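Alr2269 protein (PDB 3MC9) probably takes part in the assembly of beta-barrel proteins in the outer membrane of a cyanobacterium, through the periplasmic POTRA domains of this Omp85 family member. Local coordinates at residues P138-V143 against K172-R177; E144-P149 against V211-V216; P154-Q159 against K188-Q193; E164-Q169 against E181-L186. All coordinates share one frame; numbering follows the deposited sequence.

Contact 1 (P138-V143 against K172-R177)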
loop_
_atom_site.group_PDB
_atom_site.type_symbol
_atom_site.label_atom_id
_atom_site.label_comp_id
_atom_site.label_asym_id
_atom_site.label_seq_id
_atom_site.Cartn_x
_atom_site.Cartn_y
_atom_site.Cartn_z
ATOM N N PRO A 138 2.502 7.234 -5.503
ATOM C CA PRO A 138 2.645 8.627 -5.888
ATOM C C PRO A 138 2.269 9.547 -4.735
ATOM O O PRO A 138 1.714 9.085 -3.733
ATOM C CB PRO A 138 1.622 8.775 -7.011
ATOM C CG PRO A 138 0.528 7.856 -6.609
ATOM C CD PRO A 138 1.199 6.690 -5.916
ATOM N N VAL A 139 2.575 10.831 -4.876
ATOM C CA VAL A 139 2.158 11.842 -3.898
ATOM C C VAL A 139 0.636 11.932 -3.952
ATOM O O VAL A 139 0.062 11.998 -5.031
ATOM C CB VAL A 139 2.774 13.219 -4.222
ATOM C CG1 VAL A 139 2.344 14.264 -3.198
ATOM C CG2 VAL A 139 4.303 13.122 -4.281
ATOM N N LEU A 140 -0.021 11.883 -2.794
ATOM C CA LEU A 140 -1.494 11.973 -2.751
ATOM C C LEU A 140 -1.945 13.388 -3.104
ATOM O O LEU A 140 -1.646 14.347 -2.376
ATOM C CB LEU A 140 -2.029 11.567 -1.375
ATOM C CG LEU A 140 -3.549 11.586 -1.187
ATOM C CD1 LEU A 140 -4.233 10.523 -2.062
ATOM C CD2 LEU A 140 -3.900 11.388 0.267
ATOM N N SER A 141 -2.653 13.527 -4.222
ATOM C CA SER A 141 -3.205 14.824 -4.600
ATOM C C SER A 141 -4.626 14.969 -4.069
ATOM O O SER A 141 -4.993 16.035 -3.559
ATOM C CB SER A 141 -3.170 15.039 -6.116
ATOM O OG SER A 141 -3.877 14.025 -6.801
ATOM N N LYS A 142 -5.427 13.908 -4.182
ATOM C CA LYS A 142 -6.765 13.935 -3.613
ATOM C C LYS A 142 -7.467 12.583 -3.439
ATOM O O LYS A 142 -7.077 11.578 -4.035
ATOM C CB LYS A 142 -7.636 14.909 -4.411
ATOM C CG LYS A 142 -8.543 14.322 -5.447
ATOM C CD LYS A 142 -9.890 15.008 -5.388
ATOM C CE LYS A 142 -10.065 16.079 -6.426
ATOM N NZ LYS A 142 -11.486 16.537 -6.384
ATOM N N VAL A 143 -8.481 12.581 -2.570
ATOM C CA VAL A 143 -9.370 11.442 -2.378
ATOM C C VAL A 143 -10.794 11.821 -2.806
ATOM O O VAL A 143 -11.333 12.838 -2.371
ATOM C CB VAL A 143 -9.365 10.925 -0.904
ATOM C CG1 VAL A 143 -10.340 9.777 -0.730
ATOM C CG2 VAL A 143 -7.969 10.483 -0.496
ATOM N N LYS A 172 1.830 14.781 0.121
ATOM C CA LYS A 172 2.842 13.845 0.597
ATOM C C LYS A 172 2.607 12.494 -0.043
ATOM O O LYS A 172 1.500 12.193 -0.506
ATOM C CB LYS A 172 2.747 13.679 2.109
ATOM C CG LYS A 172 3.512 14.728 2.909
ATOM C CD LYS A 172 3.361 14.477 4.407
ATOM C CE LYS A 172 1.913 14.635 4.872
ATOM N NZ LYS A 172 1.748 14.150 6.259
ATOM N N ILE A 173 3.653 11.671 -0.046
ATOM C CA ILE A 173 3.558 10.335 -0.617
ATOM C C ILE A 173 2.378 9.618 0.046
ATOM O O ILE A 173 2.162 9.736 1.248
ATOM C CB ILE A 173 4.894 9.531 -0.502
ATOM C CG1 ILE A 173 4.743 8.147 -1.150
ATOM C CG2 ILE A 173 5.382 9.418 0.951
ATOM C CD1 ILE A 173 5.969 7.265 -1.013
ATOM N N LEU A 174 1.598 8.926 -0.771
ATOM C CA LEU A 174 0.433 8.195 -0.315
ATOM C C LEU A 174 0.887 7.055 0.570
ATOM O O LEU A 174 1.701 6.240 0.155
ATOM C CB LEU A 174 -0.376 7.644 -1.503
ATOM C CG LEU A 174 -1.522 6.669 -1.185
ATOM C CD1 LEU A 174 -2.602 7.321 -0.311
ATOM C CD2 LEU A 174 -2.142 6.086 -2.461
ATOM N N ASN A 175 0.364 7.017 1.792
ATOM C CA ASN A 175 0.523 5.850 2.646
ATOM C C ASN A 175 -0.810 5.190 2.947
ATOM O O ASN A 175 -1.702 5.808 3.528
ATOM C CB ASN A 175 1.217 6.205 3.946
ATOM C CG ASN A 175 1.553 4.973 4.773
ATOM O OD1 ASN A 175 0.681 4.386 5.389
ATOM N ND2 ASN A 175 2.833 4.588 4.788
ATOM N N LEU A 176 -0.904 3.911 2.599
ATOM C CA LEU A 176 -2.162 3.177 2.650
ATOM C C LEU A 176 -2.646 2.879 4.066
ATOM O O LEU A 176 -3.839 2.677 4.280
ATOM C CB LEU A 176 -2.044 1.892 1.843
ATOM C CG LEU A 176 -1.744 2.182 0.368
ATOM C CD1 LEU A 176 -1.189 0.949 -0.316
ATOM C CD2 LEU A 176 -2.993 2.713 -0.366
ATOM N N ARG A 177 -1.730 2.842 5.031
ATOM C CA ARG A 177 -2.132 2.734 6.435
ATOM C C ARG A 177 -2.822 4.015 6.893
ATOM O O ARG A 177 -3.850 3.955 7.554
ATOM C CB ARG A 177 -0.944 2.480 7.326
ATOM C CG ARG A 177 -0.309 1.129 7.113
ATOM C CD ARG A 177 0.913 0.976 7.979
ATOM N NE ARG A 177 0.576 0.744 9.386
ATOM C CZ ARG A 177 1.033 1.453 10.425
ATOM N NH1 ARG A 177 1.866 2.485 10.254
ATOM N NH2 ARG A 177 0.662 1.121 11.661
#
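Val139 and Ile173 meet backbone to backbone, their CA atoms 3.9 Å apart, where the chain entering the second POTRA domain pairs with the turn that leads into helix 176-192. Two hydrogen bonds flank this single bridge. Leu140 N gives its hydrogen to Lys172 O over 2.8 Å, and Leu174 N does the same to Pro138 O over 3.0 Å. Both are fairly straight at hydrogen, at 161° and 163°. A CA-H...O contact from Val139 to Lys172 O adds to the first of them.

Side-chain packing surrounds this backbone pair. Because Val139 turns CG1 anti to its own nitrogen (chi1 -180°), that methyl comes within 3.4 Å of Lys172 N and packs over peptide rather than side chain. Leu140 and Leu174 slant across one another, and their CD1 methyls meet at 4.0 Å. Both leucines are buried, and CB of Leu174 also lies against Pro138 O.

A capping interaction within 172-177 completes the turn. Asn175 holds the N-cap position of the helix, and its OD1 accepts a weak bond from Arg177 N and another hydrogen bond from Asp178 N. The amide's other end, ND2, donates to Thr111 O of the preceding domain, so one side chain caps the helix and ties it across the domain boundary.

Leu140 and Leu174 both rest on Val212 of strand 211-217, while Leu174 and Pro138 reach Val206 of strand 199-206; the bridge thus lies beside the sheet, next to the start of helix 176-192.

Contact 2 (E144-P149 against V211-V216)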
loop_
_atom_site.group_PDB
_atom_site.type_symbol
_atom_site.label_atom_id
_atom_site.label_comp_id
_atom_site.label_asym_id
_atom_site.label_seq_id
_atom_site.Cartn_x
_atom_site.Cartn_y
_atom_site.Cartn_z
ATOM N N GLU A 144 -11.370 11.002 -3.680
ATOM C CA GLU A 144 -12.749 11.141 -4.141
ATOM C C GLU A 144 -13.579 9.952 -3.676
ATOM O O GLU A 144 -13.103 8.823 -3.725
ATOM C CB GLU A 144 -12.793 11.072 -5.660
ATOM C CG GLU A 144 -12.364 12.289 -6.394
ATOM C CD GLU A 144 -12.440 12.079 -7.897
ATOM O OE1 GLU A 144 -12.963 11.022 -8.326
ATOM O OE2 GLU A 144 -11.982 12.962 -8.645
ATOM N N ILE A 145 -14.829 10.200 -3.297
ATOM C CA ILE A 145 -15.792 9.138 -3.046
ATOM C C ILE A 145 -16.658 8.931 -4.278
ATOM O O ILE A 145 -17.174 9.884 -4.849
ATOM C CB ILE A 145 -16.727 9.483 -1.886
ATOM C CG1 ILE A 145 -15.951 9.540 -0.567
ATOM C CG2 ILE A 145 -17.898 8.467 -1.794
ATOM C CD1 ILE A 145 -16.749 10.192 0.554
ATOM N N GLN A 146 -16.818 7.679 -4.678
ATOM C CA GLN A 146 -17.686 7.311 -5.776
ATOM C C GLN A 146 -18.777 6.408 -5.204
ATOM O O GLN A 146 -18.527 5.257 -4.835
ATOM C CB GLN A 146 -16.849 6.592 -6.825
ATOM C CG GLN A 146 -17.594 5.993 -7.998
ATOM C CD GLN A 146 -16.673 5.115 -8.840
ATOM O OE1 GLN A 146 -16.367 3.967 -8.481
ATOM N NE2 GLN A 146 -16.197 5.666 -9.944
ATOM N N ALA A 147 -19.983 6.942 -5.098
ATOM C CA ALA A 147 -21.083 6.214 -4.465
ATOM C C ALA A 147 -21.830 5.371 -5.470
ATOM O O ALA A 147 -22.308 4.284 -5.146
ATOM C CB ALA A 147 -22.042 7.181 -3.816
ATOM N N ASN A 148 -21.907 5.887 -6.692
ATOM C CA ASN A 148 -22.896 5.471 -7.677
ATOM C C ASN A 148 -22.286 4.640 -8.804
ATOM O O ASN A 148 -21.075 4.748 -9.076
ATOM C CB ASN A 148 -23.565 6.717 -8.268
ATOM N N PRO A 149 -23.135 3.856 -9.505
ATOM C CA PRO A 149 -22.713 2.802 -10.423
ATOM C C PRO A 149 -22.038 3.373 -11.647
ATOM O O PRO A 149 -21.079 4.123 -11.504
ATOM C CB PRO A 149 -24.033 2.123 -10.810
ATOM C CG PRO A 149 -25.083 3.184 -10.656
ATOM C CD PRO A 149 -24.519 4.286 -9.790
ATOM N N VAL A 211 -4.576 10.553 -7.442
ATOM C CA VAL A 211 -5.987 10.622 -7.115
ATOM C C VAL A 211 -6.431 9.245 -6.639
ATOM O O VAL A 211 -6.343 8.275 -7.371
ATOM C CB VAL A 211 -6.865 11.043 -8.323
ATOM C CG1 VAL A 211 -8.354 10.986 -7.943
ATOM C CG2 VAL A 211 -6.477 12.455 -8.836
ATOM N N VAL A 212 -6.889 9.174 -5.397
ATOM C CA VAL A 212 -7.475 7.962 -4.849
ATOM C C VAL A 212 -8.992 8.028 -4.942
ATOM O O VAL A 212 -9.608 8.937 -4.387
ATOM C CB VAL A 212 -7.109 7.777 -3.380
ATOM C CG1 VAL A 212 -7.767 6.495 -2.806
ATOM C CG2 VAL A 212 -5.610 7.757 -3.222
ATOM N N THR A 213 -9.585 7.048 -5.611
ATOM C CA THR A 213 -11.023 6.931 -5.682
ATOM C C THR A 213 -11.483 5.804 -4.753
ATOM O O THR A 213 -11.061 4.652 -4.910
ATOM C CB THR A 213 -11.487 6.634 -7.112
ATOM O OG1 THR A 213 -10.911 7.596 -8.008
ATOM C CG2 THR A 213 -13.008 6.659 -7.214
ATOM N N LEU A 214 -12.333 6.150 -3.790
ATOM C CA LEU A 214 -12.952 5.184 -2.874
ATOM C C LEU A 214 -14.399 4.939 -3.291
ATOM O O LEU A 214 -15.247 5.831 -3.226
ATOM C CB LEU A 214 -12.937 5.701 -1.441
ATOM C CG LEU A 214 -11.587 6.093 -0.854
ATOM C CD1 LEU A 214 -11.790 6.698 0.554
ATOM C CD2 LEU A 214 -10.686 4.862 -0.821
ATOM N N GLN A 215 -14.660 3.727 -3.739
ATOM C CA GLN A 215 -15.988 3.293 -4.106
ATOM C C GLN A 215 -16.648 2.844 -2.812
ATOM O O GLN A 215 -16.072 2.016 -2.115
ATOM C CB GLN A 215 -15.822 2.120 -5.062
ATOM C CG GLN A 215 -16.987 1.833 -5.953
ATOM C CD GLN A 215 -16.541 1.041 -7.190
ATOM O OE1 GLN A 215 -16.278 -0.160 -7.117
ATOM N NE2 GLN A 215 -16.435 1.729 -8.326
ATOM N N VAL A 216 -17.829 3.393 -2.499
ATOM C CA VAL A 216 -18.550 3.109 -1.259
ATOM C C VAL A 216 -19.984 2.662 -1.551
ATOM O O VAL A 216 -20.686 3.299 -2.330
ATOM C CB VAL A 216 -18.615 4.353 -0.332
ATOM C CG1 VAL A 216 -19.301 4.009 0.975
ATOM C CG2 VAL A 216 -17.238 4.883 -0.052
#
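Glu144 begins the pairing of two parallel strands: its N donates to Val212 O and its O accepts from Leu214 N, each over 2.8 Å. Gln146 repeats the pattern, its N donating to Leu214 O while its O accepts from Val216 N at 3.1 Å. Between these bonds, CA-H...O contacts fill the gaps, among them Ile145 CA to Leu214 O at 3.4 Å.

The side chains alternate between the two faces of the sheet. On the face carrying Glu144, Thr213, Gln146 and Gln215, Thr213 places CG2 anti to its nitrogen, and this methyl meets CB of Gln146 at 3.9 Å. The two glutamines run side by side in the same direction, although the placing of their amide ends is doubtful. On the face of Ile145 and Leu214, the CG2 methyls of Ile145 and Val216 touch at 4.0 Å.

Helix 176-192 covers that apolar face. Leu186 and Tyr190 pack on Ile145, Tyr190 also on Val216, and Leu179 on Val212. On its other edge strand 211-217 pairs with strand 199-206, through backbone bonds of Thr213 to Gln205 and of Gln215 to Val201. A mixed three-stranded sheet, with the parallel edge strand 142-146 beside the central strand and two helices on one face, is the fold of a POTRA domain.

Contact 3 (P154-Q159 against K188-Q193)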
loop_
_atom_site.group_PDB
_atom_site.type_symbol
_atom_site.label_atom_id
_atom_site.label_comp_id
_atom_site.label_asym_id
_atom_site.label_seq_id
_atom_site.Cartn_x
_atom_site.Cartn_y
_atom_site.Cartn_z
ATOM N N PRO A 154 -25.304 9.876 -6.743
ATOM C CA PRO A 154 -24.461 10.812 -5.987
ATOM C C PRO A 154 -24.355 10.463 -4.489
ATOM O O PRO A 154 -25.291 9.889 -3.907
ATOM C CB PRO A 154 -25.143 12.171 -6.198
ATOM C CG PRO A 154 -26.529 11.876 -6.645
ATOM C CD PRO A 154 -26.603 10.454 -7.125
ATOM N N SER A 155 -23.215 10.804 -3.888
ATOM C CA SER A 155 -22.945 10.483 -2.480
ATOM C C SER A 155 -23.941 11.173 -1.558
ATOM O O SER A 155 -24.300 12.319 -1.779
ATOM C CB SER A 155 -21.531 10.900 -2.076
ATOM O OG SER A 155 -21.329 10.715 -0.675
ATOM N N VAL A 156 -24.371 10.480 -0.515
ATOM C CA VAL A 156 -25.221 11.102 0.483
ATOM C C VAL A 156 -24.449 12.018 1.443
ATOM O O VAL A 156 -25.067 12.677 2.254
ATOM C CB VAL A 156 -26.014 10.068 1.308
ATOM C CG1 VAL A 156 -26.795 9.118 0.374
ATOM C CG2 VAL A 156 -25.092 9.313 2.258
ATOM N N LEU A 157 -23.119 12.056 1.378
ATOM C CA LEU A 157 -22.358 12.937 2.273
ATOM C C LEU A 157 -21.990 14.246 1.581
ATOM O O LEU A 157 -21.893 14.301 0.348
ATOM C CB LEU A 157 -21.102 12.246 2.808
ATOM C CG LEU A 157 -21.316 11.132 3.833
ATOM C CD1 LEU A 157 -19.974 10.540 4.250
ATOM C CD2 LEU A 157 -22.124 11.626 5.053
ATOM N N PRO A 158 -21.772 15.305 2.372
ATOM C CA PRO A 158 -21.383 16.565 1.743
ATOM C C PRO A 158 -20.227 16.365 0.761
ATOM O O PRO A 158 -19.389 15.469 0.943
ATOM C CB PRO A 158 -20.969 17.448 2.928
ATOM C CG PRO A 158 -21.646 16.881 4.122
ATOM C CD PRO A 158 -21.845 15.403 3.846
ATOM N N GLN A 159 -20.198 17.195 -0.275
ATOM C CA GLN A 159 -19.207 17.091 -1.346
ATOM C C GLN A 159 -17.793 17.182 -0.806
ATOM O O GLN A 159 -16.867 16.573 -1.340
ATOM C CB GLN A 159 -19.427 18.206 -2.388
ATOM C CG GLN A 159 -18.501 18.112 -3.623
ATOM C CD GLN A 159 -17.350 19.101 -3.587
ATOM O OE1 GLN A 159 -17.504 20.248 -3.983
ATOM N NE2 GLN A 159 -16.188 18.652 -3.131
ATOM N N LYS A 188 -17.274 6.053 10.095
ATOM C CA LYS A 188 -17.934 6.661 11.258
ATOM C C LYS A 188 -18.804 7.876 10.879
ATOM O O LYS A 188 -19.874 8.062 11.446
ATOM C CB LYS A 188 -16.893 7.048 12.306
ATOM C CG LYS A 188 -17.450 7.688 13.564
ATOM C CD LYS A 188 -18.525 6.839 14.217
ATOM C CE LYS A 188 -18.758 7.286 15.674
ATOM N NZ LYS A 188 -19.213 8.707 15.747
ATOM N N ARG A 189 -18.371 8.677 9.906
ATOM C CA ARG A 189 -19.229 9.763 9.423
ATOM C C ARG A 189 -20.521 9.257 8.766
ATOM O O ARG A 189 -21.579 9.839 8.969
ATOM C CB ARG A 189 -18.496 10.693 8.463
ATOM C CG ARG A 189 -17.470 11.596 9.138
ATOM C CD ARG A 189 -18.074 12.841 9.757
ATOM N NE ARG A 189 -18.788 13.629 8.751
ATOM C CZ ARG A 189 -20.114 13.757 8.661
ATOM N NH1 ARG A 189 -20.911 13.160 9.544
ATOM N NH2 ARG A 189 -20.653 14.500 7.685
ATOM N N TYR A 190 -20.443 8.203 7.955
ATOM C CA TYR A 190 -21.671 7.607 7.424
ATOM C C TYR A 190 -22.578 7.220 8.551
ATOM O O TYR A 190 -23.758 7.513 8.531
ATOM C CB TYR A 190 -21.384 6.352 6.591
ATOM C CG TYR A 190 -20.928 6.685 5.216
ATOM C CD1 TYR A 190 -21.805 7.248 4.312
ATOM C CD2 TYR A 190 -19.630 6.491 4.834
ATOM C CE1 TYR A 190 -21.417 7.579 3.054
ATOM C CE2 TYR A 190 -19.224 6.816 3.567
ATOM C CZ TYR A 190 -20.125 7.368 2.691
ATOM O OH TYR A 190 -19.734 7.695 1.425
ATOM N N GLN A 191 -22.013 6.553 9.540
ATOM C CA GLN A 191 -22.789 6.097 10.658
ATOM C C GLN A 191 -23.492 7.253 11.388
ATOM O O GLN A 191 -24.694 7.186 11.676
ATOM C CB GLN A 191 -21.906 5.309 11.615
ATOM C CG GLN A 191 -22.652 4.780 12.839
ATOM C CD GLN A 191 -21.740 4.013 13.761
ATOM O OE1 GLN A 191 -21.218 2.959 13.404
ATOM N NE2 GLN A 191 -21.532 4.544 14.944
ATOM N N ASP A 192 -22.738 8.314 11.670
ATOM C CA ASP A 192 -23.285 9.517 12.306
ATOM C C ASP A 192 -24.492 10.065 11.568
ATOM O O ASP A 192 -25.418 10.545 12.185
ATOM C CB ASP A 192 -22.237 10.611 12.350
ATOM C CG ASP A 192 -21.147 10.331 13.354
ATOM O OD1 ASP A 192 -21.365 9.532 14.291
ATOM O OD2 ASP A 192 -20.069 10.911 13.206
ATOM N N GLN A 193 -24.477 9.985 10.239
ATOM C CA GLN A 193 -25.585 10.505 9.435
ATOM C C GLN A 193 -26.709 9.516 9.197
ATOM O O GLN A 193 -27.607 9.807 8.396
ATOM C CB GLN A 193 -25.079 11.002 8.082
ATOM C CG GLN A 193 -24.083 12.112 8.178
ATOM C CD GLN A 193 -24.537 13.223 9.112
ATOM O OE1 GLN A 193 -25.646 13.772 8.975
ATOM N NE2 GLN A 193 -23.698 13.536 10.082
#
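Residues 154-159 follow an irregular path past the C-terminal end of helix 176-192, coming nearest at Leu157 and Tyr190, whose CA atoms are 7.4 Å apart. An ST turn shapes this path: Ser155 OG accepts from Leu157 N at 3.0 Å in a nearly straight bond of 165°, a bend after which Leu157 points toward the helix.

Leu157 carries most of the contact. Its CD1 methyl sits over one face of the Tyr190 ring, 3.6 Å from the centroid and 15° off the normal, a CH-pi interaction in which CE1 and CZ are the nearest ring atoms. The other methyl, CD2, lies at 3.7 Å from Gln193 CG. With CG anti to the carbonyl carbon, chi1 directs it to the tyrosine, and chi2 (179°) then divides the two methyls between the ring and the helix end. Val156 approaches the same ring differently, its CG2 at the edge near the ring plane, 4.1 Å from CE1.

This is how the loop joining strand 142-146 to helix 161-166 closes over one end of the POTRA domain, packing on the last turn of its longer helix. Beyond the ring, the polar groups converge on Glu218, which follows strand 211-217: OE2 is hydrogen-bonded to both Tyr190 OH and Ser155 OG, while OE1 takes Val156 N. The carboxylate thereby joins loop and helix although the two hydroxyls remain 4.0 Å apart, from Ser155 OG to Tyr190 OH.

Arg189 bends at chi2 and chi3 and brings NH2 obliquely to Pro158 CD, 4.1 Å away, and to Leu157 CD2.

Contact 4 (E164-Q169 against E181-L186)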
loop_
_atom_site.group_PDB
_atom_site.type_symbol
_atom_site.label_atom_id
_atom_site.label_comp_id
_atom_site.label_asym_id
_atom_site.label_seq_id
_atom_site.Cartn_x
_atom_site.Cartn_y
_atom_site.Cartn_z
ATOM N N GLU A 164 -12.117 17.063 3.862
ATOM C CA GLU A 164 -12.022 17.349 5.306
ATOM C C GLU A 164 -11.259 16.245 6.036
ATOM O O GLU A 164 -10.446 16.516 6.905
ATOM C CB GLU A 164 -13.405 17.541 5.970
ATOM C CG GLU A 164 -14.415 18.300 5.128
ATOM C CD GLU A 164 -15.685 18.732 5.886
ATOM O OE1 GLU A 164 -16.062 18.079 6.895
ATOM O OE2 GLU A 164 -16.317 19.720 5.443
ATOM N N ILE A 165 -11.511 14.997 5.666
ATOM C CA ILE A 165 -10.872 13.869 6.350
ATOM C C ILE A 165 -9.446 13.624 5.879
ATOM O O ILE A 165 -8.585 13.352 6.676
ATOM C CB ILE A 165 -11.682 12.562 6.177
ATOM C CG1 ILE A 165 -13.089 12.734 6.767
ATOM C CG2 ILE A 165 -10.970 11.397 6.860
ATOM C CD1 ILE A 165 -14.042 11.672 6.337
ATOM N N PHE A 166 -9.212 13.718 4.579
ATOM C CA PHE A 166 -7.957 13.274 3.979
ATOM C C PHE A 166 -6.973 14.428 3.663
ATOM O O PHE A 166 -5.798 14.188 3.387
ATOM C CB PHE A 166 -8.275 12.452 2.716
ATOM C CG PHE A 166 -8.958 11.136 3.007
ATOM C CD1 PHE A 166 -8.218 10.045 3.474
ATOM C CD2 PHE A 166 -10.329 10.976 2.823
ATOM C CE1 PHE A 166 -8.843 8.820 3.758
ATOM C CE2 PHE A 166 -10.971 9.740 3.108
ATOM C CZ PHE A 166 -10.221 8.670 3.577
ATOM N N ARG A 167 -7.461 15.666 3.737
ATOM C CA ARG A 167 -6.692 16.882 3.409
ATOM C C ARG A 167 -5.253 16.857 3.919
ATOM O O ARG A 167 -4.313 17.135 3.179
ATOM C CB ARG A 167 -7.385 18.115 4.014
ATOM C CG ARG A 167 -7.185 19.373 3.244
ATOM C CD ARG A 167 -7.787 20.566 3.978
ATOM N NE ARG A 167 -9.238 20.677 3.784
ATOM C CZ ARG A 167 -10.152 20.743 4.755
ATOM N NH1 ARG A 167 -9.807 20.710 6.041
ATOM N NH2 ARG A 167 -11.435 20.848 4.433
ATOM N N ALA A 168 -5.111 16.518 5.193
ATOM C CA ALA A 168 -3.838 16.501 5.888
ATOM C C ALA A 168 -2.793 15.598 5.227
ATOM O O ALA A 168 -1.603 15.810 5.403
ATOM C CB ALA A 168 -4.064 16.072 7.351
ATOM N N GLN A 169 -3.237 14.582 4.488
ATOM C CA GLN A 169 -2.323 13.665 3.804
ATOM C C GLN A 169 -1.960 14.156 2.391
ATOM O O GLN A 169 -1.096 13.587 1.745
ATOM C CB GLN A 169 -2.929 12.249 3.748
ATOM C CG GLN A 169 -3.390 11.681 5.110
ATOM C CD GLN A 169 -4.089 10.321 4.994
ATOM O OE1 GLN A 169 -3.797 9.523 4.091
ATOM N NE2 GLN A 169 -5.029 10.054 5.911
ATOM N N GLU A 181 -6.833 4.740 7.995
ATOM C CA GLU A 181 -7.312 5.427 9.192
ATOM C C GLU A 181 -8.385 6.436 8.789
ATOM O O GLU A 181 -9.439 6.509 9.397
ATOM C CB GLU A 181 -6.164 6.107 9.942
ATOM C CG GLU A 181 -5.353 5.136 10.778
ATOM C CD GLU A 181 -6.180 4.534 11.897
ATOM O OE1 GLU A 181 -6.517 5.273 12.856
ATOM O OE2 GLU A 181 -6.512 3.329 11.804
ATOM N N GLY A 182 -8.118 7.183 7.731
ATOM C CA GLY A 182 -9.105 8.099 7.179
ATOM C C GLY A 182 -10.395 7.416 6.734
ATOM O O GLY A 182 -11.490 7.977 6.902
ATOM N N ILE A 183 -10.265 6.208 6.185
ATOM C CA ILE A 183 -11.410 5.415 5.747
ATOM C C ILE A 183 -12.293 5.051 6.933
ATOM O O ILE A 183 -13.512 5.097 6.866
ATOM C CB ILE A 183 -10.972 4.144 4.969
ATOM C CG1 ILE A 183 -10.425 4.554 3.587
ATOM C CG2 ILE A 183 -12.176 3.181 4.818
ATOM C CD1 ILE A 183 -9.635 3.459 2.812
ATOM N N LYS A 184 -11.660 4.704 8.036
ATOM C CA LYS A 184 -12.372 4.422 9.275
ATOM C C LYS A 184 -13.140 5.652 9.761
ATOM O O LYS A 184 -14.266 5.553 10.244
ATOM C CB LYS A 184 -11.386 3.984 10.358
ATOM C CG LYS A 184 -10.811 2.581 10.121
ATOM C CD LYS A 184 -10.494 1.851 11.427
ATOM C CE LYS A 184 -10.488 0.329 11.236
ATOM N NZ LYS A 184 -11.816 -0.316 11.548
ATOM N N GLU A 185 -12.507 6.811 9.664
ATOM C CA GLU A 185 -13.180 8.056 10.023
ATOM C C GLU A 185 -14.376 8.341 9.070
ATOM O O GLU A 185 -15.439 8.725 9.529
ATOM C CB GLU A 185 -12.148 9.181 10.078
ATOM C CG GLU A 185 -12.671 10.519 10.582
ATOM C CD GLU A 185 -11.569 11.555 10.777
ATOM O OE1 GLU A 185 -10.373 11.191 10.781
ATOM O OE2 GLU A 185 -11.908 12.743 10.944
ATOM N N LEU A 186 -14.216 8.091 7.766
ATOM C CA LEU A 186 -15.328 8.190 6.782
ATOM C C LEU A 186 -16.515 7.298 7.169
ATOM O O LEU A 186 -17.671 7.731 7.188
ATOM C CB LEU A 186 -14.858 7.709 5.402
ATOM C CG LEU A 186 -15.275 8.404 4.103
ATOM C CD1 LEU A 186 -15.247 7.390 2.910
ATOM C CD2 LEU A 186 -16.592 9.166 4.184
#
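Ile165 extends from helix 161-166 straight at helix 176-192, and its two branches part at CB and meet successive residues of the facing helix. CG2, anti to the backbone nitrogen, reaches Gly182 O at 3.5 Å and Gly182 CA at 3.8 Å, and it also lies against the extended side chain of Glu185, 4.0 Å from CD. The other branch runs through CG1, anti to the carbonyl carbon (chi1 -60°), and ends in CD1, which comes to 3.7 Å from Leu186 CA and 4.1 Å from Leu186 CG.

Beside it, Phe166 brings the CE1-CZ side of its ring obliquely against Gly182: CZ stands 3.4 Å from Gly182 C, and CE1 is close to Gly182 CA. The tip of the ring goes on to Ile183 CG1 at 4.1 Å. One face of the ring carries Ile165 CG2 over its centre, so the neighbouring residues of one helix pack on each other as well as on the partner. Gly182, without a side chain, offers bare backbone to Phe166 and Ile165; the CA atoms of Ile165 and Gly182 are 6.1 Å apart.

Phe166 and Ile183 both rest on Leu214 of strand 211-217. Just outside the contact, Gln169 NE2 hydrogen-bonds Asp178 O. No hydrogen bond joins 164-169 to 181-186 themselves: hydrocarbon and an aromatic ring meet helix backbone and mostly apolar side chains, so this contact relies on close fit.

All four contacts belong to the second POTRA domain, and most of them touch one another between its sheet and helices. Contacts 1 and 2 continue one another along strand 142-146, the bond from Val212 N to Lys142 O (2.8 Å) probably joining them. Contact 4 packs against both: Phe166 CG lies on Val143 CG2 at 3.7 Å, and Leu186 CD2 on Ile145 CD1 at 3.8 Å. Leu186 CD2 also meets Leu157 CD1 at 3.7 Å, leading from contact 4 to contact 3. Contacts 1 and 3 do not touch; their centres are about 22 Å apart, towards opposite ends of helix 176-192, with contact 1 nearer the preceding domain.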